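Local coordinates for MPT synthase subunit 2 (Burkholderia ambifaria, PDB 7L32), which probably acts as the catalytic large subunit of molybdopterin synthase, which transfers sulfur to precursor Z to make molybdopterin during molybdenum cofactor biosynthesis, at residues Ala56-His61 with Trp132-Thr137; Lys126-Phe131 with Asp145-Asp150; Ile88-Gly93 with Gln100-Ala105; Ala75-Arg80 with Glu119-Tyr124. All coordinates share one frame; numbering follows the deposited sequence.

Interaction 1 (Ala56-His61 with Trp132-Thr137); sequences AMELEH and WKKETT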
loop_
_atom_site.group_PDB
_atom_site.type_symbol
_atom_site.label_atom_id
_atom_site.label_comp_id
_atom_site.label_asym_id
_atom_site.label_seq_id
_atom_site.Cartn_x
_atom_site.Cartn_y
_atom_site.Cartn_z
ATOM N N ALA A 56 -7.200 -5.569 -25.813
ATOM C CA ALA A 56 -6.424 -6.186 -24.743
ATOM C C ALA A 56 -4.987 -5.680 -24.748
ATOM O O ALA A 56 -4.435 -5.343 -25.796
ATOM C CB ALA A 56 -6.447 -7.700 -24.871
ATOM N N MET A 57 -4.383 -5.653 -23.567
ATOM C CA MET A 57 -2.994 -5.245 -23.409
ATOM C C MET A 57 -2.100 -6.474 -23.500
ATOM O O MET A 57 -2.274 -7.432 -22.739
ATOM C CB MET A 57 -2.801 -4.520 -22.073
ATOM C CG MET A 57 -1.349 -4.131 -21.752
ATOM S SD MET A 57 -1.069 -3.502 -20.078
ATOM C CE MET A 57 -2.672 -2.815 -19.655
ATOM N N GLU A 58 -1.152 -6.448 -24.440
ATOM C CA GLU A 58 -0.135 -7.483 -24.566
ATOM C C GLU A 58 1.186 -6.862 -24.128
ATOM O O GLU A 58 1.711 -5.976 -24.814
ATOM C CB GLU A 58 -0.046 -8.015 -25.993
ATOM C CG GLU A 58 -1.216 -8.890 -26.405
ATOM C CD GLU A 58 -0.812 -9.958 -27.394
ATOM O OE1 GLU A 58 0.343 -10.428 -27.312
ATOM O OE2 GLU A 58 -1.634 -10.308 -28.268
ATOM N N LEU A 59 1.715 -7.340 -23.000
ATOM C CA LEU A 59 2.952 -6.870 -22.386
ATOM C C LEU A 59 4.037 -7.924 -22.535
ATOM O O LEU A 59 3.785 -9.112 -22.314
ATOM C CB LEU A 59 2.789 -6.595 -20.880
ATOM C CG LEU A 59 2.561 -5.184 -20.365
ATOM C CD1 LEU A 59 2.646 -5.176 -18.822
ATOM C CD2 LEU A 59 3.570 -4.238 -20.995
ATOM N N GLU A 60 5.254 -7.481 -22.848
ATOM C CA GLU A 60 6.410 -8.363 -22.901
ATOM C C GLU A 60 7.588 -7.694 -22.214
ATOM O O GLU A 60 7.731 -6.469 -22.247
ATOM C CB GLU A 60 6.782 -8.735 -24.354
ATOM C CG GLU A 60 5.849 -9.749 -25.024
ATOM C CD GLU A 60 5.387 -10.873 -24.095
ATOM O OE1 GLU A 60 6.216 -11.402 -23.310
ATOM O OE2 GLU A 60 4.185 -11.226 -24.141
ATOM N N HIS A 61 8.421 -8.511 -21.589
ATOM C CA HIS A 61 9.635 -8.061 -20.928
ATOM C C HIS A 61 10.835 -8.525 -21.748
ATOM O O HIS A 61 10.684 -9.201 -22.770
ATOM C CB HIS A 61 9.709 -8.598 -19.494
ATOM C CG HIS A 61 9.917 -10.083 -19.420
ATOM N ND1 HIS A 61 9.077 -10.982 -20.042
ATOM C CD2 HIS A 61 10.879 -10.823 -18.819
ATOM C CE1 HIS A 61 9.504 -12.212 -19.818
ATOM N NE2 HIS A 61 10.598 -12.144 -19.079
ATOM N N TRP A 132 7.478 -3.733 -23.001
ATOM C CA TRP A 132 6.962 -3.321 -24.299
ATOM C C TRP A 132 5.505 -3.730 -24.429
ATOM O O TRP A 132 5.113 -4.803 -23.966
ATOM C CB TRP A 132 7.769 -3.944 -25.461
ATOM C CG TRP A 132 9.161 -3.381 -25.587
ATOM C CD1 TRP A 132 9.573 -2.411 -26.462
ATOM C CD2 TRP A 132 10.315 -3.725 -24.797
ATOM N NE1 TRP A 132 10.915 -2.150 -26.281
ATOM C CE2 TRP A 132 11.392 -2.936 -25.264
ATOM C CE3 TRP A 132 10.548 -4.631 -23.753
ATOM C CZ2 TRP A 132 12.682 -3.028 -24.723
ATOM C CZ3 TRP A 132 11.836 -4.709 -23.205
ATOM C CH2 TRP A 132 12.882 -3.916 -23.696
ATOM N N LYS A 133 4.720 -2.883 -25.096
ATOM C CA LYS A 133 3.310 -3.117 -25.362
ATOM C C LYS A 133 3.109 -3.325 -26.854
ATOM O O LYS A 133 3.696 -2.608 -27.668
ATOM C CB LYS A 133 2.452 -1.923 -24.914
ATOM C CG LYS A 133 1.560 -2.179 -23.721
ATOM C CD LYS A 133 0.755 -0.926 -23.373
ATOM C CE LYS A 133 -0.075 -0.439 -24.552
ATOM N NZ LYS A 133 -1.332 -1.229 -24.766
ATOM N N LYS A 134 2.295 -4.310 -27.210
ATOM C CA LYS A 134 1.993 -4.551 -28.615
ATOM C C LYS A 134 0.932 -3.565 -29.084
ATOM O O LYS A 134 -0.081 -3.367 -28.407
ATOM C CB LYS A 134 1.515 -5.986 -28.827
ATOM C CG LYS A 134 1.479 -6.401 -30.303
ATOM C CD LYS A 134 0.788 -7.738 -30.511
ATOM C CE LYS A 134 -0.720 -7.596 -30.380
ATOM N NZ LYS A 134 -1.454 -8.792 -30.889
ATOM N N GLU A 135 1.167 -2.934 -30.235
ATOM C CA GLU A 135 0.200 -2.016 -30.826
ATOM C C GLU A 135 0.129 -2.241 -32.324
ATOM O O GLU A 135 1.150 -2.503 -32.966
ATOM C CB GLU A 135 0.550 -0.554 -30.523
ATOM C CG GLU A 135 0.270 -0.169 -29.076
ATOM C CD GLU A 135 0.723 1.236 -28.725
ATOM O OE1 GLU A 135 1.272 1.932 -29.608
ATOM O OE2 GLU A 135 0.530 1.641 -27.556
ATOM N N THR A 136 -1.074 -2.135 -32.876
ATOM C CA THR A 136 -1.294 -2.304 -34.308
ATOM C C THR A 136 -1.283 -0.925 -34.963
ATOM O O THR A 136 -2.236 -0.153 -34.819
ATOM C CB THR A 136 -2.605 -3.038 -34.580
ATOM O OG1 THR A 136 -2.703 -4.178 -33.717
ATOM C CG2 THR A 136 -2.650 -3.511 -36.028
ATOM N N THR A 137 -0.195 -0.622 -35.677
ATOM C CA THR A 137 0.016 0.633 -36.390
ATOM C C THR A 137 -0.381 0.446 -37.853
ATOM O O THR A 137 -0.734 -0.674 -38.248
ATOM C CB THR A 137 1.482 1.075 -36.259
ATOM O OG1 THR A 137 2.314 0.263 -37.099
ATOM C CG2 THR A 137 1.951 0.954 -34.815
HETATM O O HOH W 1 -0.963 -3.838 -26.061
#
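Glu58 and Lys134 meet in an antiparallel strand pair, 57-61 with 131-136, in the antiparallel sheet of this MoaE subunit. Glu60 and Trp132 form the hydrogen-bonded pair. Trp132 N reaches Glu60 O at 2.8 Å, and Glu60 N returns a bond to Trp132 O at 2.9 Å. Lys134 N donates to Glu58 O at 3.0 Å, while Glu58 N turns to a water. The Lys134 side chain runs alongside Glu58, pointing the same way. Its CB packs on Glu58 CB at 3.8 Å. CG leaves anti to the backbone N (chi1 -167°), and CD passes close to the Glu58 carboxylate carbon. A bend at chi3 brings CE to 3.6 Å from Glu58 OE2. NZ then forms a salt bridge to Glu58 OE2 at 3.0 Å, from above the carboxylate plane. Glu141 gives the same ammonium a second salt bridge, so its charge is probably shared between two carboxylates. Leu59 and Lys133 are the non-hydrogen-bonded pair, where Leu59 CD2 touches Lys133 CG. The Lys133 and Met57 side chains cross at about a right angle, CG to CG. Lys133 bends at chi3 and chi4. Its NZ donates to that water, which donates to Lys134 O at 2.6 Å.

Interaction 2 (Lys126-Phe131 with Asp145-Asp150); sequences KTEAPF and DARSTD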
loop_
_atom_site.group_PDB
_atom_site.type_symbol
_atom_site.label_atom_id
_atom_site.label_comp_id
_atom_site.label_asym_id
_atom_site.label_seq_id
_atom_site.Cartn_x
_atom_site.Cartn_y
_atom_site.Cartn_z
ATOM N N LYS A 126 7.923 2.116 -13.103
ATOM C CA LYS A 126 7.090 2.592 -14.210
ATOM C C LYS A 126 7.884 3.422 -15.215
ATOM O O LYS A 126 7.556 3.438 -16.412
ATOM C CB LYS A 126 5.905 3.392 -13.660
ATOM C CG LYS A 126 4.822 2.511 -13.033
ATOM C CD LYS A 126 4.093 1.700 -14.126
ATOM C CE LYS A 126 2.991 0.789 -13.567
ATOM N NZ LYS A 126 2.229 0.016 -14.647
ATOM N N THR A 127 8.948 4.078 -14.770
ATOM C CA THR A 127 9.728 4.915 -15.665
ATOM C C THR A 127 10.958 4.218 -16.228
ATOM O O THR A 127 11.433 4.618 -17.303
ATOM C CB THR A 127 10.142 6.219 -14.951
ATOM O OG1 THR A 127 10.962 5.917 -13.812
ATOM C CG2 THR A 127 8.901 6.984 -14.484
ATOM N N GLU A 128 11.480 3.170 -15.575
ATOM C CA GLU A 128 12.748 2.601 -16.028
ATOM C C GLU A 128 12.765 1.106 -16.352
ATOM O O GLU A 128 13.676 0.673 -17.065
ATOM C CB GLU A 128 13.862 2.885 -15.004
ATOM C CG GLU A 128 14.190 4.376 -14.849
ATOM C CD GLU A 128 14.652 5.026 -16.141
ATOM O OE1 GLU A 128 15.415 4.387 -16.905
ATOM O OE2 GLU A 128 14.244 6.181 -16.397
ATOM N N ALA A 129 11.835 0.308 -15.854
ATOM C CA ALA A 129 11.911 -1.137 -16.108
ATOM C C ALA A 129 11.559 -1.443 -17.565
ATOM O O ALA A 129 10.529 -0.970 -18.062
ATOM C CB ALA A 129 10.979 -1.914 -15.174
ATOM N N PRO A 130 12.383 -2.227 -18.282
ATOM C CA PRO A 130 12.112 -2.486 -19.710
ATOM C C PRO A 130 10.921 -3.397 -19.959
ATOM O O PRO A 130 10.992 -4.613 -19.735
ATOM C CB PRO A 130 13.407 -3.142 -20.211
ATOM C CG PRO A 130 14.440 -2.817 -19.178
ATOM C CD PRO A 130 13.695 -2.743 -17.868
ATOM N N PHE A 131 9.831 -2.810 -20.450
ATOM C CA PHE A 131 8.642 -3.532 -20.884
ATOM C C PHE A 131 8.194 -2.931 -22.203
ATOM O O PHE A 131 8.452 -1.752 -22.467
ATOM C CB PHE A 131 7.479 -3.421 -19.882
ATOM C CG PHE A 131 7.671 -4.233 -18.640
ATOM C CD1 PHE A 131 7.350 -5.581 -18.617
ATOM C CD2 PHE A 131 8.178 -3.642 -17.490
ATOM C CE1 PHE A 131 7.525 -6.337 -17.458
ATOM C CE2 PHE A 131 8.367 -4.382 -16.342
ATOM C CZ PHE A 131 8.037 -5.734 -16.323
ATOM N N ASP A 145 7.754 0.795 -26.566
ATOM C CA ASP A 145 8.294 0.991 -25.225
ATOM C C ASP A 145 7.195 1.421 -24.255
ATOM O O ASP A 145 6.523 2.429 -24.476
ATOM C CB ASP A 145 9.398 2.052 -25.344
ATOM C CG ASP A 145 10.098 2.360 -24.033
ATOM O OD1 ASP A 145 9.892 1.660 -23.016
ATOM O OD2 ASP A 145 10.879 3.337 -24.047
ATOM N N ALA A 146 6.995 0.636 -23.189
ATOM C CA ALA A 146 5.918 0.871 -22.233
ATOM C C ALA A 146 6.344 1.709 -21.033
ATOM O O ALA A 146 5.503 1.981 -20.163
ATOM C CB ALA A 146 5.331 -0.460 -21.735
ATOM N N ARG A 147 7.614 2.107 -20.962
ATOM C CA ARG A 147 8.076 2.978 -19.891
ATOM C C ARG A 147 7.355 4.317 -19.967
ATOM O O ARG A 147 7.086 4.838 -21.055
ATOM C CB ARG A 147 9.590 3.191 -20.008
ATOM C CG ARG A 147 10.456 1.998 -19.602
ATOM C CD ARG A 147 11.922 2.255 -19.917
ATOM N NE ARG A 147 12.081 2.883 -21.226
ATOM C CZ ARG A 147 13.203 3.439 -21.663
ATOM N NH1 ARG A 147 14.299 3.465 -20.919
ATOM N NH2 ARG A 147 13.229 3.983 -22.877
ATOM N N SER A 148 6.977 4.825 -18.808
ATOM C CA SER A 148 6.354 6.124 -18.611
ATOM C C SER A 148 7.417 7.182 -18.337
ATOM O O SER A 148 8.588 6.877 -18.099
ATOM C CB SER A 148 5.375 6.095 -17.433
ATOM O OG SER A 148 4.344 5.138 -17.600
ATOM N N THR A 149 7.007 8.438 -18.440
ATOM C CA THR A 149 7.788 9.564 -17.942
ATOM C C THR A 149 7.032 10.188 -16.773
ATOM O O THR A 149 5.813 10.383 -16.850
ATOM C CB THR A 149 8.050 10.597 -19.044
ATOM O OG1 THR A 149 6.807 11.083 -19.557
ATOM C CG2 THR A 149 8.847 9.963 -20.181
ATOM N N ASP A 150 7.736 10.460 -15.678
ATOM C CA ASP A 150 7.148 11.163 -14.539
ATOM C C ASP A 150 8.187 12.199 -14.126
ATOM O O ASP A 150 9.116 11.887 -13.375
ATOM C CB ASP A 150 6.822 10.186 -13.400
ATOM C CG ASP A 150 5.886 10.783 -12.328
ATOM O OD1 ASP A 150 6.026 11.975 -11.964
ATOM O OD2 ASP A 150 5.012 10.035 -11.829
HETATM O O HOH W 2 5.070 2.536 -17.505
HETATM O O HOH W 3 15.339 2.046 -18.487
HETATM O O HOH W 4 11.288 -0.512 -22.541
#
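The Arg147 guanidinium lies near Thr127 O and Glu128 OE1, both oblique to its plane. At its edge, in plane, sit Asp145 OD2 and a water. That water joins the two segments: it accepts from Arg147 NH1 and donates to Glu128 O and Glu128 OE1. Glu128 OE1 itself stays 4.3 Å from Arg147 NH1, beyond a salt bridge. Within its own segment, Arg147 grips Asp145 side-on in a salt bridge that shapes the turn. Arg147 NH2 lies 2.7 Å from Asp145 OD2, and NE bonds less straightly to both oxygens. Arg147 N also donates to Asp145 OD1, from above the carboxylate plane, which makes an Asx turn. The aliphatic part of Arg147 rests on carbonyls of the facing segment, with CG 3.3 Å from Ala129 O.

Two backbone bonds tie this turn to the end of helix 111-128 and the start of strand 131-136. Ser148 N donates to Lys126 O at 2.8 Å, nearly straight at 172°. Ala146 N donates to Phe131 O at 2.9 Å. A second water bridges Lys126 O, Ala146 O and Ser148 OG. Thr127 has OG1 between its backbone N and carbonyl carbon (chi1 61°), where it bonds back to Asp123 O. This leaves CG2 to pack on Asp150 CB at 4.0 Å. Asp150 N-caps helix 151-156 through Ala153 N.

Much of the contact is therefore backbone carbonyls meeting N-H groups, aliphatic carbons and water. Both Asp145 oxygens receive more than one donor, which would favour a charged carboxylate and fix the guanidinium rotation.

Interaction 3 (Ile88-Gly93 with Gln100-Ala105); sequences IVHRVG and QIVMVA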
loop_
_atom_site.group_PDB
_atom_site.type_symbol
_atom_site.label_atom_id
_atom_site.label_comp_id
_atom_site.label_asym_id
_atom_site.label_seq_id
_atom_site.Cartn_x
_atom_site.Cartn_y
_atom_site.Cartn_z
ATOM N N ILE A 88 8.467 -7.716 -5.449
ATOM C CA ILE A 88 7.873 -7.238 -6.695
ATOM C C ILE A 88 7.446 -8.453 -7.507
ATOM O O ILE A 88 8.251 -9.374 -7.719
ATOM C CB ILE A 88 8.856 -6.384 -7.524
ATOM C CG1 ILE A 88 9.438 -5.219 -6.700
ATOM C CG2 ILE A 88 8.160 -5.871 -8.835
ATOM C CD1 ILE A 88 10.654 -4.521 -7.361
ATOM N N VAL A 89 6.190 -8.464 -7.956
ATOM C CA VAL A 89 5.721 -9.446 -8.942
ATOM C C VAL A 89 5.094 -8.673 -10.095
ATOM O O VAL A 89 4.172 -7.877 -9.885
ATOM C CB VAL A 89 4.706 -10.440 -8.355
ATOM C CG1 VAL A 89 4.325 -11.510 -9.415
ATOM C CG2 VAL A 89 5.246 -11.114 -7.070
ATOM N N HIS A 90 5.590 -8.892 -11.312
ATOM C CA HIS A 90 5.033 -8.213 -12.471
ATOM C C HIS A 90 4.578 -9.259 -13.482
ATOM O O HIS A 90 5.273 -10.255 -13.705
ATOM C CB HIS A 90 6.064 -7.257 -13.101
ATOM C CG HIS A 90 5.451 -6.139 -13.889
ATOM N ND1 HIS A 90 4.651 -6.350 -14.991
ATOM C CD2 HIS A 90 5.568 -4.792 -13.764
ATOM C CE1 HIS A 90 4.279 -5.186 -15.499
ATOM N NE2 HIS A 90 4.824 -4.223 -14.775
ATOM N N ARG A 91 3.400 -9.057 -14.064
ATOM C CA ARG A 91 2.905 -10.010 -15.047
ATOM C C ARG A 91 3.259 -9.555 -16.455
ATOM O O ARG A 91 3.520 -8.375 -16.706
ATOM C CB ARG A 91 1.398 -10.193 -14.929
ATOM C CG ARG A 91 0.977 -10.793 -13.590
ATOM C CD ARG A 91 -0.521 -10.963 -13.524
ATOM N NE ARG A 91 -0.986 -12.021 -14.408
ATOM C CZ ARG A 91 -2.235 -12.140 -14.836
ATOM N NH1 ARG A 91 -3.161 -11.251 -14.516
ATOM N NH2 ARG A 91 -2.562 -13.174 -15.613
ATOM N N VAL A 92 3.277 -10.526 -17.373
ATOM C CA VAL A 92 3.427 -10.289 -18.806
ATOM C C VAL A 92 2.410 -11.164 -19.534
ATOM O O VAL A 92 1.728 -11.998 -18.929
ATOM C CB VAL A 92 4.860 -10.573 -19.307
ATOM C CG1 VAL A 92 5.829 -9.530 -18.757
ATOM C CG2 VAL A 92 5.305 -11.975 -18.919
ATOM N N GLY A 93 2.308 -10.966 -20.844
ATOM C CA GLY A 93 1.344 -11.686 -21.648
ATOM C C GLY A 93 0.127 -10.851 -21.999
ATOM O O GLY A 93 0.140 -9.621 -21.968
ATOM N N GLN A 100 -5.033 -7.931 -12.753
ATOM C CA GLN A 100 -3.857 -7.430 -12.050
ATOM C C GLN A 100 -2.652 -7.413 -12.980
ATOM O O GLN A 100 -2.423 -8.365 -13.735
ATOM C CB GLN A 100 -3.549 -8.304 -10.837
ATOM C CG GLN A 100 -4.626 -8.272 -9.760
ATOM C CD GLN A 100 -4.290 -9.133 -8.548
ATOM O OE1 GLN A 100 -4.429 -8.688 -7.409
ATOM N NE2 GLN A 100 -3.879 -10.381 -8.788
ATOM N N ILE A 101 -1.871 -6.336 -12.909
ATOM C CA ILE A 101 -0.627 -6.194 -13.686
ATOM C C ILE A 101 0.599 -6.386 -12.809
ATOM O O ILE A 101 1.526 -7.113 -13.156
ATOM C CB ILE A 101 -0.568 -4.807 -14.369
ATOM C CG1 ILE A 101 -1.745 -4.585 -15.304
ATOM C CG2 ILE A 101 0.745 -4.627 -15.135
ATOM C CD1 ILE A 101 -1.875 -3.124 -15.709
ATOM N N VAL A 102 0.646 -5.689 -11.681
ATOM C CA VAL A 102 1.891 -5.572 -10.934
ATOM C C VAL A 102 1.527 -5.401 -9.472
ATOM O O VAL A 102 0.514 -4.781 -9.149
ATOM C CB VAL A 102 2.734 -4.389 -11.462
ATOM C CG1 VAL A 102 1.936 -3.092 -11.440
ATOM C CG2 VAL A 102 4.046 -4.236 -10.700
ATOM N N MET A 103 2.332 -5.988 -8.598
ATOM C CA MET A 103 2.241 -5.678 -7.178
ATOM C C MET A 103 3.630 -5.368 -6.650
ATOM O O MET A 103 4.621 -5.996 -7.048
ATOM C CB MET A 103 1.607 -6.829 -6.371
ATOM C CG MET A 103 2.345 -8.163 -6.376
ATOM S SD MET A 103 1.937 -9.003 -4.806
ATOM C CE MET A 103 2.972 -8.064 -3.717
ATOM N N VAL A 104 3.697 -4.377 -5.769
ATOM C CA VAL A 104 4.913 -4.059 -5.033
ATOM C C VAL A 104 4.526 -4.028 -3.562
ATOM O O VAL A 104 3.517 -3.408 -3.212
ATOM C CB VAL A 104 5.517 -2.708 -5.454
ATOM C CG1 VAL A 104 6.691 -2.351 -4.512
ATOM C CG2 VAL A 104 6.012 -2.786 -6.929
ATOM N N ALA A 105 5.276 -4.740 -2.726
ATOM C CA ALA A 105 5.044 -4.715 -1.275
ATOM C C ALA A 105 6.364 -4.420 -0.570
ATOM O O ALA A 105 7.415 -4.945 -0.958
ATOM C CB ALA A 105 4.474 -6.048 -0.786
#
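Two neighbouring strands of the mixed sheet, 85-91 and 100-108, run antiparallel here through the buried centre of the chain. Val89 and Met103 are the hydrogen-bonded pair. Met103 N donates to Val89 O at 2.9 Å, and Val89 N donates to Met103 O at 3.1 Å. On the side of the sheet that carries these two residues, Met103 CG lies against Val89 CB at 3.8 Å.

The other side carries Ile88, His90, Val102 and Val104. Val102 CB stands over one face of the His90 imidazole, offset toward the rim, in a CH-pi contact of 4.0 Å to the ring centroid. The ring is placed there by a chi1 of -156°, with CG anti to the backbone N. His90 ND1 donates to Arg91 O at 2.9 Å, with the acceptor in the ring plane, and this bond helps fix the ring's rotation. Phe131 stacks on the same imidazole. Farther along, Ile88 and Val104 pack together and against Val121. In the alpha/beta-hammerhead fold of MoaE, helix 111-128 lies on this side of the mixed sheet, and helix 21-30 on the side of Val89 and Met103.

A classic beta bulge interrupts strand 100-108 at Ile101 and Val102, which both face Gly43 on the next strand. Arg91 N still meets Ile101 O at 2.8 Å. The Arg91 chain bends at chi3, and its NH1 donates to Gln100 O at 3.1 Å, tilted from the guanidinium plane, while NH2 is held by Thr16 O.

Interaction 4 (Ala75-Arg80 with Glu119-Tyr124); sequences AEAGRR and EFVMDY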
loop_
_atom_site.group_PDB
_atom_site.type_symbol
_atom_site.label_atom_id
_atom_site.label_comp_id
_atom_site.label_asym_id
_atom_site.label_seq_id
_atom_site.Cartn_x
_atom_site.Cartn_y
_atom_site.Cartn_z
ATOM N N ALA A 75 17.221 -2.781 -4.808
ATOM C CA ALA A 75 18.466 -2.537 -4.085
ATOM C C ALA A 75 18.637 -1.055 -3.750
ATOM O O ALA A 75 19.077 -0.708 -2.646
ATOM C CB ALA A 75 19.667 -3.046 -4.902
ATOM N N GLU A 76 18.307 -0.169 -4.696
ATOM C CA GLU A 76 18.379 1.274 -4.442
ATOM C C GLU A 76 17.378 1.711 -3.373
ATOM O O GLU A 76 17.702 2.556 -2.528
ATOM C CB GLU A 76 18.162 2.061 -5.737
ATOM C CG GLU A 76 18.036 3.586 -5.553
ATOM C CD GLU A 76 19.310 4.261 -5.009
ATOM O OE1 GLU A 76 20.401 3.636 -4.932
ATOM O OE2 GLU A 76 19.222 5.450 -4.658
ATOM N N ALA A 77 16.164 1.144 -3.383
ATOM C CA ALA A 77 15.236 1.415 -2.282
ATOM C C ALA A 77 15.851 1.021 -0.947
ATOM O O ALA A 77 15.713 1.746 0.047
ATOM C CB ALA A 77 13.905 0.676 -2.485
ATOM N N GLY A 78 16.527 -0.138 -0.902
ATOM C CA GLY A 78 17.182 -0.560 0.323
ATOM C C GLY A 78 18.333 0.338 0.742
ATOM O O GLY A 78 18.618 0.469 1.940
ATOM N N ARG A 79 19.033 0.939 -0.228
ATOM C CA ARG A 79 20.093 1.892 0.098
ATOM C C ARG A 79 19.513 3.159 0.722
ATOM O O ARG A 79 20.103 3.734 1.644
ATOM C CB ARG A 79 20.878 2.256 -1.171
ATOM C CG ARG A 79 22.190 3.028 -0.909
ATOM C CD ARG A 79 22.778 3.645 -2.182
ATOM N NE ARG A 79 21.874 4.658 -2.710
ATOM C CZ ARG A 79 21.772 5.891 -2.221
ATOM N NH1 ARG A 79 22.535 6.304 -1.218
ATOM N NH2 ARG A 79 20.873 6.728 -2.743
ATOM N N ARG A 80 18.380 3.625 0.208
ATOM C CA ARG A 80 17.785 4.871 0.690
ATOM C C ARG A 80 17.094 4.687 2.037
ATOM O O ARG A 80 17.117 5.597 2.871
ATOM C CB ARG A 80 16.786 5.410 -0.327
ATOM C CG ARG A 80 17.414 5.981 -1.612
ATOM C CD ARG A 80 16.349 6.249 -2.674
ATOM N NE ARG A 80 16.914 6.839 -3.893
ATOM C CZ ARG A 80 16.596 8.035 -4.359
ATOM N NH1 ARG A 80 15.696 8.805 -3.743
ATOM N NH2 ARG A 80 17.163 8.463 -5.485
ATOM N N GLU A 119 6.298 3.601 -2.861
ATOM C CA GLU A 119 6.042 4.542 -3.952
ATOM C C GLU A 119 7.290 4.763 -4.799
ATOM O O GLU A 119 7.202 4.863 -6.034
ATOM C CB GLU A 119 5.535 5.878 -3.395
ATOM C CG GLU A 119 5.195 6.874 -4.474
ATOM C CD GLU A 119 4.282 8.015 -3.990
ATOM O OE1 GLU A 119 4.233 8.308 -2.771
ATOM O OE2 GLU A 119 3.590 8.585 -4.853
ATOM N N PHE A 120 8.454 4.852 -4.155
ATOM C CA PHE A 120 9.707 4.993 -4.906
ATOM C C PHE A 120 9.898 3.830 -5.883
ATOM O O PHE A 120 10.258 4.035 -7.059
ATOM C CB PHE A 120 10.896 5.090 -3.931
ATOM C CG PHE A 120 12.245 5.035 -4.617
ATOM C CD1 PHE A 120 12.816 6.181 -5.140
ATOM C CD2 PHE A 120 12.942 3.831 -4.725
ATOM C CE1 PHE A 120 14.056 6.138 -5.832
ATOM C CE2 PHE A 120 14.167 3.774 -5.391
ATOM C CZ PHE A 120 14.737 4.926 -5.945
ATOM N N VAL A 121 9.698 2.600 -5.405
ATOM C CA VAL A 121 9.873 1.430 -6.273
ATOM C C VAL A 121 8.893 1.485 -7.443
ATOM O O VAL A 121 9.268 1.209 -8.588
ATOM C CB VAL A 121 9.728 0.118 -5.466
ATOM C CG1 VAL A 121 9.658 -1.112 -6.411
ATOM C CG2 VAL A 121 10.903 -0.070 -4.466
ATOM N N MET A 122 7.630 1.853 -7.184
ATOM C CA MET A 122 6.648 1.954 -8.269
ATOM C C MET A 122 7.038 3.032 -9.278
ATOM O O MET A 122 6.952 2.808 -10.499
ATOM C CB MET A 122 5.227 2.244 -7.723
ATOM C CG MET A 122 4.452 0.969 -7.267
ATOM S SD MET A 122 4.275 -0.259 -8.613
ATOM C CE MET A 122 3.350 0.698 -9.797
ATOM N N ASP A 123 7.468 4.210 -8.797
ATOM C CA ASP A 123 7.870 5.291 -9.707
ATOM C C ASP A 123 9.038 4.853 -10.589
ATOM O O ASP A 123 9.051 5.109 -11.796
ATOM C CB ASP A 123 8.280 6.535 -8.916
ATOM C CG ASP A 123 7.090 7.296 -8.342
ATOM O OD1 ASP A 123 5.936 7.072 -8.779
ATOM O OD2 ASP A 123 7.339 8.118 -7.442
ATOM N N TYR A 124 10.052 4.239 -9.979
ATOM C CA TYR A 124 11.247 3.806 -10.714
ATOM C C TYR A 124 10.903 2.668 -11.672
ATOM O O TYR A 124 11.355 2.647 -12.831
ATOM C CB TYR A 124 12.297 3.372 -9.681
ATOM C CG TYR A 124 13.764 3.278 -10.053
ATOM C CD1 TYR A 124 14.196 3.339 -11.374
ATOM C CD2 TYR A 124 14.719 3.031 -9.062
ATOM C CE1 TYR A 124 15.554 3.208 -11.699
ATOM C CE2 TYR A 124 16.084 2.902 -9.375
ATOM C CZ TYR A 124 16.489 2.988 -10.697
ATOM O OH TYR A 124 17.829 2.857 -11.024
#
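Ala77, Phe120 and Val121 make the tight, buried part of this helix-helix contact. Ala77 CB touches Val121 CG2 at 3.7 Å, and the same methyl packs on Phe120 CD2. Ala77 and Val121 are also the nearest CA pair, 6.7 Å apart. Ile73 packs on Val121 as well. Phe120 reaches across with CG anti to its backbone N (chi1 172°), and its ring meets the outer side chains closely.

The outer side is formed by the partly exposed Glu76, Arg80 and Tyr124. Arg80 runs extended over one face of the Phe120 ring. Its CD makes a CH-pi contact of 4.1 Å to the centroid, and Phe120 CE1 lies over the centre of the guanidinium, 3.5 Å from Arg80 CZ. The guanidinium and ring planes are 28° apart. Glu76 crosses the ring at about a right angle, with CG 3.6 Å from Phe120 CZ. The loose contact is Glu76 CB at the edge of Tyr124, 4.3 Å from CE2.

A salt-bridge network fixes the charged ends. Arg80 NE donates to Glu76 OE2 at 2.8 Å, while Arg79 grips both carboxylate oxygens side-on. Trp157 O accepts from Arg80 NH1, and the Trp157 ring meets Phe120 edge-to-face.

No hydrogen bond joins the two segments. Their axes make 144° and approach to 9.9 Å. Helices 65-80 and 111-128 thus form an antiparallel pair of the alpha/beta-hammerhead fold, with helix 111-128 lying against the mixed sheet.

How the interactions relate
Interaction 3 lies about 6 Å from the centre of the chain, in the mixed sheet. Interaction 4 lies about 16 Å from interaction 3, centre to centre, where helix 111-128 lies on the mixed sheet. Interaction 1 belongs to the second, antiparallel sheet, on the far side of the chain's centre from interaction 4. Phe131 links interactions 1, 2 and 3 by touching both His61 and His90. Along the chain, interaction 3 is nested within interaction 4, and both within interaction 1, whereas interaction 2 crosses interaction 1. Interactions 2 and 4 share helix 111-128 and both reach Arg111 of the second subunit. Interaction 4 does so by a salt bridge from Asp123, interaction 2 by packing and a long, weak ion pair.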